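Local coordinates for protein glycine oxidase (Bacillus cereus ATCC 14579, PDB 7CYX) that probably oxidises glycine with oxygen and water to glyoxylate, hydrogen peroxide and ammonium, using bound FAD, in a step toward thiamine diphosphate, at residues I182-N186 with N187-G191; V192-E196 with G197-C201; T290-P293 with A294-E297. All coordinates share one frame; numbering follows the deposited sequence.

Interaction 1 (I182-N186 with N187-G191); sequences IRIEN and NKVTG
Arg-183 O is gripped by two donors of one residue, Thr-190. The amide Thr-190 N reaches Arg-183 O at 2.8 Å, almost in line with the carbonyl bond. The hydroxyl Thr-190 OG1 donates to Arg-183 O at 2.9 Å from above the carbonyl plane. A weak bond from Gly-191 N is added to these two. The Arg-183 side chain then turns back across Thr-190, meeting Thr-190 O with its edge. Its CG is anti to the backbone N (chi1 -180°), and the chain bends at chi3 (64°). This brings Arg-183 NH2 to Thr-190 O at 2.8 Å, with the oxygen near the guanidinium plane. Arg-183 NE gives only a weak bond to Thr-190 OG1. Glu-185 crosses Thr-190 at about a right angle. Glu-185 OE2 is 4.0 Å from Arg-183 NE, a long salt bridge of charges only. On the other face, Val-189 CG2 meets Ile-182 CG2 at 4.0 Å and Ile-184 CG1 at 4.2 Å. Both Ile-182 and Val-189 touch Leu-327 of strand 327-331. Nearer the turn, Glu-185 N bonds to Lys-188 O at 3.1 Å. Thr-190 and Gly-191 both lie opposite Arg-183, which makes this a classic beta bulge in an antiparallel hairpin.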
loop_
_atom_site.group_PDB
_atom_site.type_symbol
_atom_site.label_atom_id
_atom_site.label_comp_id
_atom_site.label_asym_id
_atom_site.label_seq_id
_atom_site.Cartn_x
_atom_site.Cartn_y
_atom_site.Cartn_z
ATOM N N ILE A 182 -17.674 -30.567 -3.844
ATOM C CA ILE A 182 -17.204 -31.049 -2.541
ATOM C C ILE A 182 -17.333 -32.582 -2.510
ATOM O O ILE A 182 -18.297 -33.129 -3.033
ATOM C CB ILE A 182 -18.011 -30.364 -1.421
ATOM C CG1 ILE A 182 -17.878 -28.840 -1.484
ATOM C CG2 ILE A 182 -17.622 -30.902 -0.051
ATOM C CD1 ILE A 182 -19.165 -28.106 -1.197
ATOM N N ARG A 183 -16.334 -33.268 -1.940
ATOM C CA ARG A 183 -16.322 -34.739 -1.861
ATOM C C ARG A 183 -16.815 -35.163 -0.475
ATOM O O ARG A 183 -16.107 -35.027 0.506
ATOM C CB ARG A 183 -14.935 -35.320 -2.141
ATOM C CG ARG A 183 -14.871 -36.842 -2.072
ATOM C CD ARG A 183 -13.453 -37.369 -2.234
ATOM N NE ARG A 183 -12.565 -36.953 -1.152
ATOM C CZ ARG A 183 -11.282 -37.287 -1.042
ATOM N NH1 ARG A 183 -10.667 -37.909 -2.036
ATOM N NH2 ARG A 183 -10.623 -37.000 0.071
ATOM N N ILE A 184 -18.064 -35.633 -0.444
ATOM C CA ILE A 184 -18.733 -36.166 0.721
ATOM C C ILE A 184 -18.895 -37.674 0.518
ATOM O O ILE A 184 -19.560 -38.108 -0.427
ATOM C CB ILE A 184 -20.092 -35.476 0.932
ATOM C CG1 ILE A 184 -19.912 -33.971 1.145
ATOM C CG2 ILE A 184 -20.864 -36.130 2.069
ATOM C CD1 ILE A 184 -21.178 -33.162 0.952
ATOM N N GLU A 185 -18.289 -38.451 1.421
ATOM C CA GLU A 185 -18.187 -39.886 1.246
ATOM C C GLU A 185 -19.280 -40.550 2.091
ATOM O O GLU A 185 -20.166 -41.211 1.529
ATOM C CB GLU A 185 -16.743 -40.346 1.489
ATOM C CG GLU A 185 -15.928 -40.364 0.191
ATOM C CD GLU A 185 -14.403 -40.428 0.260
ATOM O OE1 GLU A 185 -13.830 -40.167 1.333
ATOM O OE2 GLU A 185 -13.781 -40.727 -0.789
ATOM N N ASN A 186 -19.273 -40.324 3.409
ATOM C CA ASN A 186 -20.220 -41.033 4.278
ATOM C C ASN A 186 -21.048 -40.016 5.063
ATOM O O ASN A 186 -21.110 -40.078 6.286
ATOM C CB ASN A 186 -19.487 -42.021 5.196
ATOM C CG ASN A 186 -20.420 -42.937 5.960
ATOM O OD1 ASN A 186 -21.619 -42.974 5.689
ATOM N ND2 ASN A 186 -19.881 -43.674 6.920
ATOM N N ASN A 187 -21.664 -39.071 4.347
ATOM C CA ASN A 187 -22.322 -37.924 4.964
ATOM C C ASN A 187 -21.284 -37.097 5.745
ATOM O O ASN A 187 -21.623 -36.401 6.716
ATOM C CB ASN A 187 -23.476 -38.372 5.864
ATOM C CG ASN A 187 -24.483 -37.276 6.117
ATOM O OD1 ASN A 187 -24.486 -36.674 7.187
ATOM N ND2 ASN A 187 -25.315 -36.991 5.126
ATOM N N LYS A 188 -20.041 -37.151 5.270
ATOM C CA LYS A 188 -18.944 -36.349 5.859
ATOM C C LYS A 188 -18.117 -35.730 4.733
ATOM O O LYS A 188 -18.001 -36.345 3.674
ATOM C CB LYS A 188 -18.056 -37.209 6.754
ATOM C CG LYS A 188 -18.513 -37.302 8.198
ATOM C CD LYS A 188 -17.390 -37.549 9.178
ATOM C CE LYS A 188 -17.347 -36.525 10.294
ATOM N NZ LYS A 188 -18.464 -36.695 11.249
ATOM N N VAL A 189 -17.588 -34.538 4.972
ATOM C CA VAL A 189 -16.716 -33.850 3.985
ATOM C C VAL A 189 -15.343 -34.512 4.053
ATOM O O VAL A 189 -14.756 -34.479 5.108
ATOM C CB VAL A 189 -16.614 -32.356 4.331
ATOM C CG1 VAL A 189 -15.354 -31.734 3.762
ATOM C CG2 VAL A 189 -17.850 -31.590 3.903
ATOM N N THR A 190 -14.855 -35.085 2.958
ATOM C CA THR A 190 -13.530 -35.746 3.010
ATOM C C THR A 190 -12.541 -35.011 2.117
ATOM O O THR A 190 -11.364 -35.344 2.159
ATOM C CB THR A 190 -13.600 -37.192 2.536
ATOM O OG1 THR A 190 -14.208 -37.097 1.256
ATOM C CG2 THR A 190 -14.424 -38.062 3.452
ATOM N N GLY A 191 -13.025 -34.056 1.339
ATOM C CA GLY A 191 -12.115 -33.302 0.472
ATOM C C GLY A 191 -12.859 -32.360 -0.441
ATOM O O GLY A 191 -14.038 -32.110 -0.205
#

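Interaction 2 (V192-E196 with G197-C201); sequences VITSE and GIVTC
Ile-198 and Ile-193 lie side by side, their side chains pointing the same way. CB of Ile-198 leads to two branches. On one, Ile-198 CG2 comes to 3.9 Å from Val-192 O. Ile-198 CG2 also packs against Arg-183 of strand 179-184. The CG1 branch is anti to the carbonyl carbon (chi1 -56°) and turns again at chi2 (-66°). This second bend carries the tip back across the strand gap, where Ile-198 CD1 rests 3.5 Å from Ile-193 CG1. Ile-198 CD1 also lies 4.0 Å from Ile-193 CA. The tip thus rests on Ile-193, its non-hydrogen-bonded partner.

Strands 189-194 and 197-201 form an antiparallel hairpin. A type I beta turn from Thr-194 to Gly-197 closes it. The firm backbone pair is Val-192 with Val-199. Val-199 N donates to Val-192 O at 3.1 Å. Val-192 N returns a bond to Val-199 O at 2.8 Å. Outside the hairpin, Ser-195 OG is hydrogen-bonded to Glu-178 N, which ties the turn to the chain just before strand 179-184.

Val-192 and Val-199 share the face opposite the isoleucines. Val-192 CG1 lies 3.8 Å from Val-199 CB, with the two side chains pointing the same way. The Thr-194 and Val-199 side chains cross at about a right angle, with Thr-194 CG2 4.0 Å from Val-199 CG2. Val-192 and Thr-194 also touch Val-179, an FAD-binding residue, and Val-192 touches Ile-10 of strand 5-10.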
loop_
_atom_site.group_PDB
_atom_site.type_symbol
_atom_site.label_atom_id
_atom_site.label_comp_id
_atom_site.label_asym_id
_atom_site.label_seq_id
_atom_site.Cartn_x
_atom_site.Cartn_y
_atom_site.Cartn_z
ATOM N N VAL A 192 -12.170 -31.887 -1.470
ATOM C CA VAL A 192 -12.762 -30.923 -2.427
ATOM C C VAL A 192 -12.232 -31.278 -3.814
ATOM O O VAL A 192 -11.065 -31.604 -3.908
ATOM C CB VAL A 192 -12.401 -29.503 -1.981
ATOM C CG1 VAL A 192 -11.274 -28.922 -2.795
ATOM C CG2 VAL A 192 -13.606 -28.596 -1.979
ATOM N N ILE A 193 -13.091 -31.248 -4.833
ATOM C CA ILE A 193 -12.689 -31.630 -6.218
ATOM C C ILE A 193 -12.379 -30.365 -7.013
ATOM O O ILE A 193 -13.296 -29.589 -7.238
ATOM C CB ILE A 193 -13.782 -32.494 -6.864
ATOM C CG1 ILE A 193 -13.959 -33.800 -6.093
ATOM C CG2 ILE A 193 -13.463 -32.758 -8.318
ATOM C CD1 ILE A 193 -15.268 -34.484 -6.332
ATOM N N THR A 194 -11.129 -30.210 -7.449
ATOM C CA THR A 194 -10.688 -28.969 -8.125
ATOM C C THR A 194 -10.217 -29.233 -9.554
ATOM O O THR A 194 -10.213 -30.375 -9.973
ATOM C CB THR A 194 -9.572 -28.327 -7.309
ATOM O OG1 THR A 194 -8.422 -29.136 -7.503
ATOM C CG2 THR A 194 -9.891 -28.297 -5.836
ATOM N N SER A 195 -9.832 -28.177 -10.259
ATOM C CA SER A 195 -9.361 -28.281 -11.659
ATOM C C SER A 195 -7.922 -28.790 -11.689
ATOM O O SER A 195 -7.464 -29.169 -12.745
ATOM C CB SER A 195 -9.454 -26.948 -12.317
ATOM O OG SER A 195 -8.912 -25.954 -11.481
ATOM N N GLU A 196 -7.256 -28.786 -10.542
ATOM C CA GLU A 196 -5.846 -29.211 -10.422
ATOM C C GLU A 196 -5.757 -30.507 -9.610
ATOM O O GLU A 196 -4.682 -30.887 -9.183
ATOM C CB GLU A 196 -5.005 -28.128 -9.738
ATOM C CG GLU A 196 -5.081 -26.774 -10.426
ATOM C CD GLU A 196 -4.466 -26.742 -11.817
ATOM O OE1 GLU A 196 -3.465 -27.443 -12.013
ATOM O OE2 GLU A 196 -4.984 -26.005 -12.688
ATOM N N GLY A 197 -6.899 -31.173 -9.405
ATOM C CA GLY A 197 -6.950 -32.442 -8.695
ATOM C C GLY A 197 -7.669 -32.321 -7.363
ATOM O O GLY A 197 -8.405 -31.343 -7.125
ATOM N N ILE A 198 -7.463 -33.331 -6.503
ATOM C CA ILE A 198 -8.165 -33.436 -5.226
ATOM C C ILE A 198 -7.342 -32.747 -4.138
ATOM O O ILE A 198 -6.109 -32.836 -4.128
ATOM C CB ILE A 198 -8.474 -34.900 -4.852
ATOM C CG1 ILE A 198 -9.278 -35.613 -5.948
ATOM C CG2 ILE A 198 -9.180 -34.971 -3.503
ATOM C CD1 ILE A 198 -10.682 -35.065 -6.159
ATOM N N VAL A 199 -8.067 -32.068 -3.237
ATOM C CA VAL A 199 -7.544 -31.490 -2.008
ATOM C C VAL A 199 -8.263 -32.149 -0.826
ATOM O O VAL A 199 -9.459 -32.008 -0.658
ATOM C CB VAL A 199 -7.728 -29.960 -2.008
ATOM C CG1 VAL A 199 -7.260 -29.310 -0.713
ATOM C CG2 VAL A 199 -7.031 -29.329 -3.202
ATOM N N THR A 200 -7.512 -32.888 -0.014
ATOM C CA THR A 200 -8.078 -33.598 1.110
ATOM C C THR A 200 -8.299 -32.636 2.275
ATOM O O THR A 200 -7.383 -31.940 2.674
ATOM C CB THR A 200 -7.162 -34.714 1.614
ATOM O OG1 THR A 200 -6.792 -35.492 0.484
ATOM C CG2 THR A 200 -7.838 -35.581 2.650
ATOM N N CYS A 201 -9.498 -32.666 2.850
ATOM C CA CYS A 201 -9.787 -31.854 4.007
ATOM C C CYS A 201 -10.916 -32.497 4.810
ATOM O O CYS A 201 -11.562 -33.415 4.321
ATOM C CB CYS A 201 -10.144 -30.436 3.585
ATOM S SG CYS A 201 -11.677 -30.345 2.633
#

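Interaction 3 (T290-P293 with A294-E297); sequences TILP and ALKE
Leu-292 O and Leu-295 N face each other across one short turn of chain and form a hydrogen bond of 3.1 Å. The position of this nitrogen is less sure. One residue on, Lys-296 N donates to Pro-293 O at 2.9 Å. That bond is nearly straight at the hydrogen (169°). Glu-297 N continues the series by bonding to Ala-294 O at 3.2 Å. Three successive carbonyls thus each accept from the amide three residues later, the i to i+3 pattern of the 3-10 segment that Pro-293 to Lys-296 form. Pro-293 has no amide hydrogen to give, and here it serves through its carbonyl. With CG anti to its own carbonyl carbon (chi1 -76°), the Lys-296 side chain runs back past this oxygen, and Lys-296 CG lies 3.3 Å from Pro-293 O. On the apolar side, Leu-292 and Leu-295 cross at about a right angle, and Leu-292 CD1 meets Leu-295 CD1 at 3.9 Å. Leu-292 CD2 lies 4.2 Å from Ala-294 CB. The hydroxyl of Thr-290 is bonded to Arg-287 O and Gln-100 NE2. The segment carries the chain from helix 278-291 toward strand 299-311, and both leucines pack on Ile-253 of strand 251-256.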
loop_
_atom_site.group_PDB
_atom_site.type_symbol
_atom_site.label_atom_id
_atom_site.label_comp_id
_atom_site.label_asym_id
_atom_site.label_seq_id
_atom_site.Cartn_x
_atom_site.Cartn_y
_atom_site.Cartn_z
ATOM N N THR A 290 -22.029 17.698 -9.327
ATOM C CA THR A 290 -23.010 18.469 -8.555
ATOM C C THR A 290 -22.652 18.499 -7.053
ATOM O O THR A 290 -23.138 19.363 -6.334
ATOM C CB THR A 290 -24.438 17.922 -8.686
ATOM O OG1 THR A 290 -24.474 16.750 -7.882
ATOM C CG2 THR A 290 -24.884 17.596 -10.097
ATOM N N ILE A 291 -21.856 17.526 -6.582
ATOM C CA ILE A 291 -21.437 17.412 -5.182
ATOM C C ILE A 291 -20.105 18.151 -4.985
ATOM O O ILE A 291 -19.874 18.756 -3.921
ATOM C CB ILE A 291 -21.311 15.940 -4.743
ATOM C CG1 ILE A 291 -22.664 15.292 -4.445
ATOM C CG2 ILE A 291 -20.391 15.798 -3.538
ATOM C CD1 ILE A 291 -23.525 15.029 -5.640
ATOM N N LEU A 292 -19.228 18.068 -5.991
ATOM C CA LEU A 292 -17.805 18.386 -5.838
ATOM C C LEU A 292 -17.255 18.787 -7.201
ATOM O O LEU A 292 -16.584 17.997 -7.864
ATOM C CB LEU A 292 -17.065 17.161 -5.281
ATOM C CG LEU A 292 -15.854 17.440 -4.402
ATOM C CD1 LEU A 292 -15.067 16.162 -4.115
ATOM C CD2 LEU A 292 -14.960 18.474 -5.036
ATOM N N PRO A 293 -17.526 20.034 -7.638
ATOM C CA PRO A 293 -17.209 20.484 -8.993
ATOM C C PRO A 293 -15.724 20.416 -9.386
ATOM O O PRO A 293 -15.404 20.158 -10.543
ATOM C CB PRO A 293 -17.658 21.951 -9.009
ATOM C CG PRO A 293 -18.673 22.057 -7.893
ATOM C CD PRO A 293 -18.213 21.065 -6.846
ATOM N N ALA A 294 -14.818 20.637 -8.437
ATOM C CA ALA A 294 -13.402 20.609 -8.770
ATOM C C ALA A 294 -12.992 19.265 -9.402
ATOM O O ALA A 294 -11.892 19.182 -9.934
ATOM C CB ALA A 294 -12.556 20.891 -7.558
ATOM N N LEU A 295 -13.842 18.224 -9.334
ATOM C CA LEU A 295 -13.484 16.920 -9.899
ATOM C C LEU A 295 -13.415 17.003 -11.433
ATOM O O LEU A 295 -12.904 16.091 -12.067
ATOM C CB LEU A 295 -14.477 15.845 -9.458
ATOM C CG LEU A 295 -14.257 15.265 -8.061
ATOM C CD1 LEU A 295 -15.458 14.434 -7.628
ATOM C CD2 LEU A 295 -12.983 14.425 -7.996
ATOM N N LYS A 296 -13.920 18.101 -12.005
ATOM C CA LYS A 296 -13.896 18.346 -13.438
ATOM C C LYS A 296 -12.454 18.412 -13.941
ATOM O O LYS A 296 -12.188 17.903 -15.019
ATOM C CB LYS A 296 -14.643 19.638 -13.766
ATOM C CG LYS A 296 -16.162 19.528 -13.727
ATOM C CD LYS A 296 -16.852 20.879 -13.736
ATOM C CE LYS A 296 -18.269 20.825 -14.269
ATOM N NZ LYS A 296 -19.105 21.901 -13.696
ATOM N N GLU A 297 -11.558 19.004 -13.132
ATOM C CA GLU A 297 -10.209 19.401 -13.538
ATOM C C GLU A 297 -9.159 18.554 -12.810
ATOM O O GLU A 297 -7.976 18.898 -12.801
ATOM C CB GLU A 297 -10.007 20.903 -13.294
ATOM C CG GLU A 297 -11.170 21.774 -13.795
ATOM C CD GLU A 297 -10.980 23.288 -13.780
ATOM O OE1 GLU A 297 -10.082 23.784 -13.064
ATOM O OE2 GLU A 297 -11.730 23.980 -14.498
#

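In the fold
Interactions 1 and 2 follow each other along one three-stranded antiparallel sheet and share strand 189-194. They touch where Gly-191 CA packs on Cys-201 SG. Each is partly buried, with solvent-exposed residues at its turn. Interaction 1 adds side-chain polar bonds to its backbone pairing at a bulge, whereas interaction 2 relies on regular strand pairing and aliphatic contacts. The face of interaction 2 with Val-192 lies toward the FAD side. Interaction 3 is on the opposite side of the chain's centre. Its centre is about 56 Å from that of interaction 1 and about 51 Å from that of interaction 2. It is a short helical turn, also partly buried, distant from the annotated sites.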